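Local coordinates for protein nucleocapsid (PDB 4AKL) that binds single- and double-stranded RNA, probably packages the viral genome, and probably also has sequence-non-specific double-stranded DNA endonuclease activity, at residues 124-129 against 376-381. Residues are numbered along the deposited sequence; the frame is centred on the assembly and turned at random.
Sequences FNYQQA and HPAVLT
Tyr-126 leaves helix 120-136 and lays its ring against His-376, Pro-377 and Ala-378, the first three residues of a type I turn that runs from His-376 to Val-379. The contact begins at the root of the side chain, where CB of Tyr-126 sits 3.6 Å from CE1 of His-376. A chi1 of 161° sets CG opposite the backbone N and carries the ring toward the turn, one face against Pro-377. Atoms CG and CD2 still meet His-376 CE1, and the imidazole directs its edge at the tyrosine face in an offset edge-to-face pair, the planes at 80°. Farther along, CD1 and CE1 pass over the proline: Pro-377 CG is 3.3 Å from Tyr-126 CE1 and makes a CH-pi contact over the ring face, 3.5 Å from the centroid. The other long side of the ring meets the methyl of Ala-378, whose CB lies 3.9 Å from Tyr-126 CD2. At the tip, OH reaches past Pro-377 CB to hydrogen-bond with Ser-309 OG and Asp-305 N, so the buried phenol is satisfied by a third part of the chain; Ser-309 OG also bonds Pro-377 O, so one serine hydroxyl bridges the tyrosine and the turn.

The imidazole is itself fixed at both nitrogens. Ala-378 N donates to His-376 ND1 (3.1 Å) from a position 19° out of the imidazole plane, while NE2 bonds Gln-122 O, one helical turn before Tyr-126. These two bonds limit rotation of the ring and hold its CE1 corner against the tyrosine. The result is an aromatic-proline CH-pi contact, joined by an edge-to-face pair, that packs helix 120-136 onto a turn of the loop between helices 355-360 and 385-392 in the buried interior of this largely helical nairovirus nucleocapsid fold.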
ATOM      1  N   PHE A 124       0.574  -5.699  -9.768  1.00 37.70           N
ATOM      2  CA  PHE A 124       1.903  -5.175 -10.131  1.00 39.21           C
ATOM      3  C   PHE A 124       1.816  -3.870 -10.864  1.00 39.23           C
ATOM      4  O   PHE A 124       2.569  -2.955 -10.549  1.00 39.15           O
ATOM      5  CB  PHE A 124       2.697  -6.165 -10.968  1.00 42.78           C
ATOM      6  CG  PHE A 124       3.218  -7.343 -10.199  1.00 45.26           C
ATOM      7  CD1 PHE A 124       3.404  -7.307  -8.809  1.00 46.85           C
ATOM      8  CD2 PHE A 124       3.554  -8.492 -10.870  1.00 50.11           C
ATOM      9  CE1 PHE A 124       3.907  -8.425  -8.137  1.00 48.37           C
ATOM     10  CE2 PHE A 124       4.054  -9.593 -10.187  1.00 52.32           C
ATOM     11  CZ  PHE A 124       4.225  -9.545  -8.816  1.00 50.08           C
ATOM     12  N   ASN A 125       0.874  -3.767 -11.824  1.00 38.70           N
ATOM     13  CA  ASN A 125       0.674  -2.558 -12.582  1.00 38.56           C
ATOM     14  C   ASN A 125       0.322  -1.369 -11.676  1.00 36.65           C
ATOM     15  O   ASN A 125       0.809  -0.254 -11.890  1.00 36.41           O
ATOM     16  CB  ASN A 125      -0.407  -2.788 -13.652  1.00 39.32           C
ATOM     17  CG  ASN A 125      -0.677  -1.545 -14.522  1.00 40.32           C
ATOM     18  OD1 ASN A 125      -1.221  -0.536 -14.053  1.00 42.35           O
ATOM     19  ND2 ASN A 125      -0.314  -1.629 -15.795  1.00 44.19           N
ATOM     20  N   TYR A 126      -0.514  -1.613 -10.652  1.00 34.57           N
ATOM     21  CA  TYR A 126      -0.905  -0.549  -9.760  1.00 32.44           C
ATOM     22  C   TYR A 126       0.323  -0.060  -8.964  1.00 32.48           C
ATOM     23  O   TYR A 126       0.499   1.109  -8.779  1.00 31.49           O
ATOM     24  CB  TYR A 126      -2.023  -1.045  -8.789  1.00 31.41           C
ATOM     25  CG  TYR A 126      -2.181  -0.206  -7.544  1.00 28.50           C
ATOM     26  CD1 TYR A 126      -1.431  -0.451  -6.438  1.00 27.75           C
ATOM     27  CD2 TYR A 126      -3.077   0.837  -7.495  1.00 28.46           C
ATOM     28  CE1 TYR A 126      -1.578   0.321  -5.264  1.00 27.00           C
ATOM     29  CE2 TYR A 126      -3.232   1.642  -6.322  1.00 25.89           C
ATOM     30  CZ  TYR A 126      -2.470   1.371  -5.213  1.00 26.73           C
ATOM     31  OH  TYR A 126      -2.584   2.106  -4.011  1.00 22.21           O
ATOM     32  N   GLN A 127       1.154  -0.975  -8.477  1.00 33.05           N
ATOM     33  CA  GLN A 127       2.335  -0.571  -7.697  1.00 33.85           C
ATOM     34  C   GLN A 127       3.277   0.242  -8.552  1.00 35.63           C
ATOM     35  O   GLN A 127       3.768   1.292  -8.118  1.00 35.90           O
ATOM     36  CB  GLN A 127       3.056  -1.777  -7.077  1.00 34.38           C
ATOM     37  CG  GLN A 127       2.171  -2.590  -6.071  1.00 33.26           C
ATOM     38  CD  GLN A 127       1.776  -1.840  -4.787  1.00 32.99           C
ATOM     39  OE1 GLN A 127       2.399  -0.835  -4.388  1.00 31.74           O
ATOM     40  NE2 GLN A 127       0.727  -2.341  -4.127  1.00 31.40           N
ATOM     41  N   GLN A 128       3.495  -0.194  -9.785  1.00 37.36           N
ATOM     42  CA  GLN A 128       4.400   0.543 -10.689  1.00 39.22           C
ATOM     43  C   GLN A 128       3.806   1.888 -11.037  1.00 38.44           C
ATOM     44  O   GLN A 128       4.546   2.901 -11.140  1.00 39.37           O
ATOM     45  CB  GLN A 128       4.703  -0.281 -11.975  1.00 41.11           C
ATOM     46  CG  GLN A 128       5.416  -1.620 -11.697  1.00 44.91           C
ATOM     47  CD  GLN A 128       6.602  -1.501 -10.636  1.00 49.91           C
ATOM     48  OE1 GLN A 128       6.576  -2.121  -9.533  1.00 52.21           O
ATOM     49  NE2 GLN A 128       7.590  -0.687 -10.968  1.00 51.72           N
ATOM     50  N   ALA A 129       2.476   1.912 -11.229  1.00 36.72           N
ATOM     51  CA  ALA A 129       1.797   3.158 -11.516  1.00 36.05           C
ATOM     52  C   ALA A 129       1.942   4.188 -10.368  1.00 34.44           C
ATOM     53  O   ALA A 129       2.092   5.365 -10.619  1.00 34.71           O
ATOM     54  CB  ALA A 129       0.333   2.925 -11.870  1.00 34.56           C
ATOM     55  N   HIS A 376      -8.261  -5.459  -4.351  1.00 29.24           N
ATOM     56  CA  HIS A 376      -7.239  -4.631  -5.055  1.00 28.85           C
ATOM     57  C   HIS A 376      -7.123  -3.308  -4.353  1.00 27.57           C
ATOM     58  O   HIS A 376      -8.147  -2.731  -3.911  1.00 26.61           O
ATOM     59  CB  HIS A 376      -7.602  -4.461  -6.510  1.00 29.44           C
ATOM     60  CG  HIS A 376      -6.548  -3.805  -7.358  1.00 30.15           C
ATOM     61  ND1 HIS A 376      -6.321  -2.453  -7.343  1.00 29.60           N
ATOM     62  CD2 HIS A 376      -5.688  -4.319  -8.271  1.00 31.85           C
ATOM     63  CE1 HIS A 376      -5.364  -2.162  -8.201  1.00 31.60           C
ATOM     64  NE2 HIS A 376      -4.966  -3.277  -8.784  1.00 28.99           N
ATOM     65  N   PRO A 377      -5.864  -2.766  -4.241  1.00 27.84           N
ATOM     66  CA  PRO A 377      -5.635  -1.553  -3.467  1.00 27.12           C
ATOM     67  C   PRO A 377      -6.196  -0.256  -3.989  1.00 26.62           C
ATOM     68  O   PRO A 377      -6.129   0.780  -3.277  1.00 25.52           O
ATOM     69  CB  PRO A 377      -4.101  -1.438  -3.446  1.00 28.61           C
ATOM     70  CG  PRO A 377      -3.619  -2.195  -4.625  1.00 29.45           C
ATOM     71  CD  PRO A 377      -4.579  -3.356  -4.664  1.00 28.87           C
ATOM     72  N   ALA A 378      -6.717  -0.290  -5.195  1.00 26.55           N
ATOM     73  CA  ALA A 378      -7.327   0.877  -5.837  1.00 26.56           C
ATOM     74  C   ALA A 378      -8.839   0.865  -5.659  1.00 25.89           C
ATOM     75  O   ALA A 378      -9.495   1.735  -6.212  1.00 26.19           O
ATOM     76  CB  ALA A 378      -6.998   0.904  -7.295  1.00 26.54           C
ATOM     77  N   VAL A 379      -9.375  -0.106  -4.905  1.00 25.95           N
ATOM     78  CA  VAL A 379     -10.811  -0.221  -4.695  1.00 26.18           C
ATOM     79  C   VAL A 379     -11.225   0.458  -3.374  1.00 25.94           C
ATOM     80  O   VAL A 379     -10.700   0.130  -2.291  1.00 26.37           O
ATOM     81  CB  VAL A 379     -11.277  -1.682  -4.727  1.00 27.01           C
ATOM     82  CG1 VAL A 379     -12.840  -1.810  -4.490  1.00 27.21           C
ATOM     83  CG2 VAL A 379     -10.859  -2.333  -6.054  1.00 26.12           C
ATOM     84  N   LEU A 380     -12.133   1.428  -3.482  1.00 25.33           N
ATOM     85  CA  LEU A 380     -12.683   2.135  -2.335  1.00 25.27           C
ATOM     86  C   LEU A 380     -13.650   1.292  -1.512  1.00 25.51           C
ATOM     87  O   LEU A 380     -14.316   0.420  -2.030  1.00 26.16           O
ATOM     88  CB  LEU A 380     -13.371   3.419  -2.773  1.00 25.54           C
ATOM     89  CG  LEU A 380     -13.759   4.425  -1.662  1.00 25.57           C
ATOM     90  CD1 LEU A 380     -12.528   4.876  -0.822  1.00 23.45           C
ATOM     91  CD2 LEU A 380     -14.425   5.635  -2.273  1.00 27.76           C
ATOM     92  N   THR A 381     -13.673   1.567  -0.220  1.00 25.94           N
ATOM     93  CA  THR A 381     -14.627   1.015   0.749  1.00 26.47           C
ATOM     94  C   THR A 381     -14.893   2.117   1.777  1.00 26.82           C
ATOM     95  O   THR A 381     -14.137   3.120   1.845  1.00 25.71           O
ATOM     96  CB  THR A 381     -14.108  -0.223   1.575  1.00 27.11           C
ATOM     97  OG1 THR A 381     -12.954   0.162   2.310  1.00 25.59           O
ATOM     98  CG2 THR A 381     -13.774  -1.408   0.696  1.00 26.60           C
TER